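Local coordinates for ribosome hibernation protein YHBH (PDB 4HEI) that probably inhibits translation by binding the small ribosomal subunit, and associates with the paired 70S ribosomes (100S particles) of stationary-phase cells, at residues Ala72-Asp75 against Ser76-Lys80. Residues are numbered along the deposited sequence; the frame is centred on the assembly and turned at random.
Sequences AAID and SLVDK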
ATOM      1  N   ALA A  72       9.389  -6.026  -3.967  1.00 20.88           N
ATOM      2  CA  ALA A  72       8.637  -7.269  -3.870  1.00 20.02           C
ATOM      3  C   ALA A  72       7.689  -7.152  -2.673  1.00 20.68           C
ATOM      4  O   ALA A  72       6.576  -7.678  -2.691  1.00 19.95           O
ATOM      5  CB  ALA A  72       9.586  -8.445  -3.675  1.00 20.84           C
ATOM      6  N   ALA A  73       8.144  -6.466  -1.630  1.00 20.52           N
ATOM      7  CA  ALA A  73       7.320  -6.269  -0.438  1.00 20.73           C
ATOM      8  C   ALA A  73       6.080  -5.462  -0.819  1.00 19.51           C
ATOM      9  O   ALA A  73       4.961  -5.793  -0.425  1.00 17.98           O
ATOM     10  CB  ALA A  73       8.118  -5.533   0.638  1.00 20.42           C
ATOM     11  N   ILE A  74       6.287  -4.404  -1.596  1.00 20.18           N
ATOM     12  CA  ILE A  74       5.180  -3.563  -2.030  1.00 20.27           C
ATOM     13  C   ILE A  74       4.197  -4.359  -2.881  1.00 20.76           C
ATOM     14  O   ILE A  74       2.988  -4.209  -2.738  1.00 20.01           O
ATOM     15  CB  ILE A  74       5.696  -2.341  -2.816  1.00 21.21           C
ATOM     16  CG1 ILE A  74       6.505  -1.442  -1.873  1.00 20.54           C
ATOM     17  CG2 ILE A  74       4.528  -1.565  -3.418  1.00 18.69           C
ATOM     18  CD1 ILE A  74       7.341  -0.406  -2.587  1.00 21.38           C
ATOM     19  N   ASP A  75       4.705  -5.205  -3.774  1.00 21.18           N
ATOM     20  CA  ASP A  75       3.813  -6.008  -4.604  1.00 22.83           C
ATOM     21  C   ASP A  75       2.975  -6.936  -3.754  1.00 19.77           C
ATOM     22  O   ASP A  75       1.793  -7.133  -4.025  1.00 20.19           O
ATOM     23  CB  ASP A  75       4.603  -6.839  -5.611  1.00 25.91           C
ATOM     24  CG  ASP A  75       5.189  -6.002  -6.705  1.00 32.11           C
ATOM     25  OD1 ASP A  75       4.413  -5.276  -7.360  1.00 33.92           O
ATOM     26  OD2 ASP A  75       6.417  -6.071  -6.910  1.00 34.80           O
ATOM     27  N   SER A  76       3.592  -7.530  -2.738  1.00 20.09           N
ATOM     28  CA  SER A  76       2.859  -8.432  -1.857  1.00 21.00           C
ATOM     29  C   SER A  76       1.811  -7.652  -1.074  1.00 21.38           C
ATOM     30  O   SER A  76       0.693  -8.138  -0.865  1.00 23.26           O
ATOM     31  CB  SER A  76       3.814  -9.131  -0.886  1.00 22.68           C
ATOM     32  OG  SER A  76       4.701  -9.978  -1.595  1.00 28.73           O
ATOM     33  N   LEU A  77       2.172  -6.442  -0.646  1.00 19.89           N
ATOM     34  CA  LEU A  77       1.246  -5.601   0.106  1.00 18.67           C
ATOM     35  C   LEU A  77       0.004  -5.313  -0.726  1.00 19.92           C
ATOM     36  O   LEU A  77      -1.114  -5.464  -0.251  1.00 17.88           O
ATOM     37  CB  LEU A  77       1.910  -4.274   0.494  1.00 19.12           C
ATOM     38  CG  LEU A  77       0.982  -3.195   1.071  1.00 18.22           C
ATOM     39  CD1 LEU A  77       0.296  -3.713   2.332  1.00 18.84           C
ATOM     40  CD2 LEU A  77       1.795  -1.936   1.383  1.00 19.38           C
ATOM     41  N   VAL A  78       0.207  -4.883  -1.967  1.00 19.58           N
ATOM     42  CA  VAL A  78      -0.917  -4.571  -2.835  1.00 22.07           C
ATOM     43  C   VAL A  78      -1.823  -5.784  -3.039  1.00 23.39           C
ATOM     44  O   VAL A  78      -3.046  -5.654  -3.034  1.00 22.88           O
ATOM     45  CB  VAL A  78      -0.431  -4.029  -4.192  1.00 24.82           C
ATOM     46  CG1 VAL A  78      -1.606  -3.854  -5.147  1.00 24.04           C
ATOM     47  CG2 VAL A  78       0.266  -2.698  -3.970  1.00 21.99           C
ATOM     48  N   ASP A  79      -1.231  -6.960  -3.209  1.00 25.01           N
ATOM     49  CA  ASP A  79      -2.042  -8.158  -3.377  1.00 27.03           C
ATOM     50  C   ASP A  79      -2.934  -8.374  -2.157  1.00 26.75           C
ATOM     51  O   ASP A  79      -4.080  -8.793  -2.297  1.00 26.83           O
ATOM     52  CB  ASP A  79      -1.165  -9.392  -3.617  1.00 28.86           C
ATOM     53  CG  ASP A  79      -0.630  -9.458  -5.039  1.00 32.31           C
ATOM     54  OD1 ASP A  79      -1.384  -9.104  -5.966  1.00 34.62           O
ATOM     55  OD2 ASP A  79       0.532  -9.872  -5.237  1.00 35.29           O
ATOM     56  N   LYS A  80      -2.417  -8.077  -0.967  1.00 25.66           N
ATOM     57  CA  LYS A  80      -3.209  -8.233   0.254  1.00 25.09           C
ATOM     58  C   LYS A  80      -4.329  -7.191   0.301  1.00 22.85           C
ATOM     59  O   LYS A  80      -5.458  -7.495   0.682  1.00 23.54           O
ATOM     60  CB  LYS A  80      -2.333  -8.083   1.501  1.00 25.10           C
ATOM     61  CG  LYS A  80      -1.284  -9.164   1.684  1.00 27.73           C
ATOM     62  CD  LYS A  80      -0.621  -9.042   3.053  1.00 28.42           C
ATOM     63  CE  LYS A  80       0.482 -10.070   3.234  1.00 29.80           C
ATOM     64  NZ  LYS A  80       1.063 -10.006   4.607  1.00 31.35           N
TER
HETATM   65  O   HOH W   1       5.725  -9.954  -4.335  1.00 32.01           O
HETATM   66  O   HOH W   2       0.559  -6.478  -6.663  1.00 29.65           O
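A chi1 of -65° in Ser76 holds OG beside its own backbone N and anti to its carbonyl carbon, which brings OG 3.2 Å from Ala72 O. One water joins the two, giving a hydrogen bond to Ala72 O at 2.9 Å and sharing another with Ser76 OG. Ala72 O also accepts the backbone N-H of Ser76, so both the main chain and the water grip it. In Val78, CG2 is the branch next to the backbone N. It lies 3.3 Å from Ile74 O and meets Ile74 CG2 at 4.4 Å, a loose methyl contact. Val78 N donates to the same Ile74 O at 3.0 Å, with a nearly straight N-H...O angle of 168°. Leu77 N to Ala73 O and Asp79 N to Asp75 O continue this i to i+4 ladder. All belong to the C-terminal helix 70-91 of the beta-alpha-beta-beta-beta-alpha fold shared with YfiA. Its inner face rests on the sheet: Leu77 packs on Ala50, Ala52 and Ala65. Ile74 also touches Ala50, and reaches Tyr19 and Val20 of helix 14-27. On the outer side, Asp79 OD2 approaches Asp75 O to 3.2 Å; both are acceptors, and the pair is not a hydrogen bond. A second water donates to Asp75 O and, weakly, to Asp79 OD1, and so bridges the backbone and the carboxylate. The Asp75 carboxylate turns elsewhere, its OD1 forming a salt bridge with Lys23 of helix 14-27.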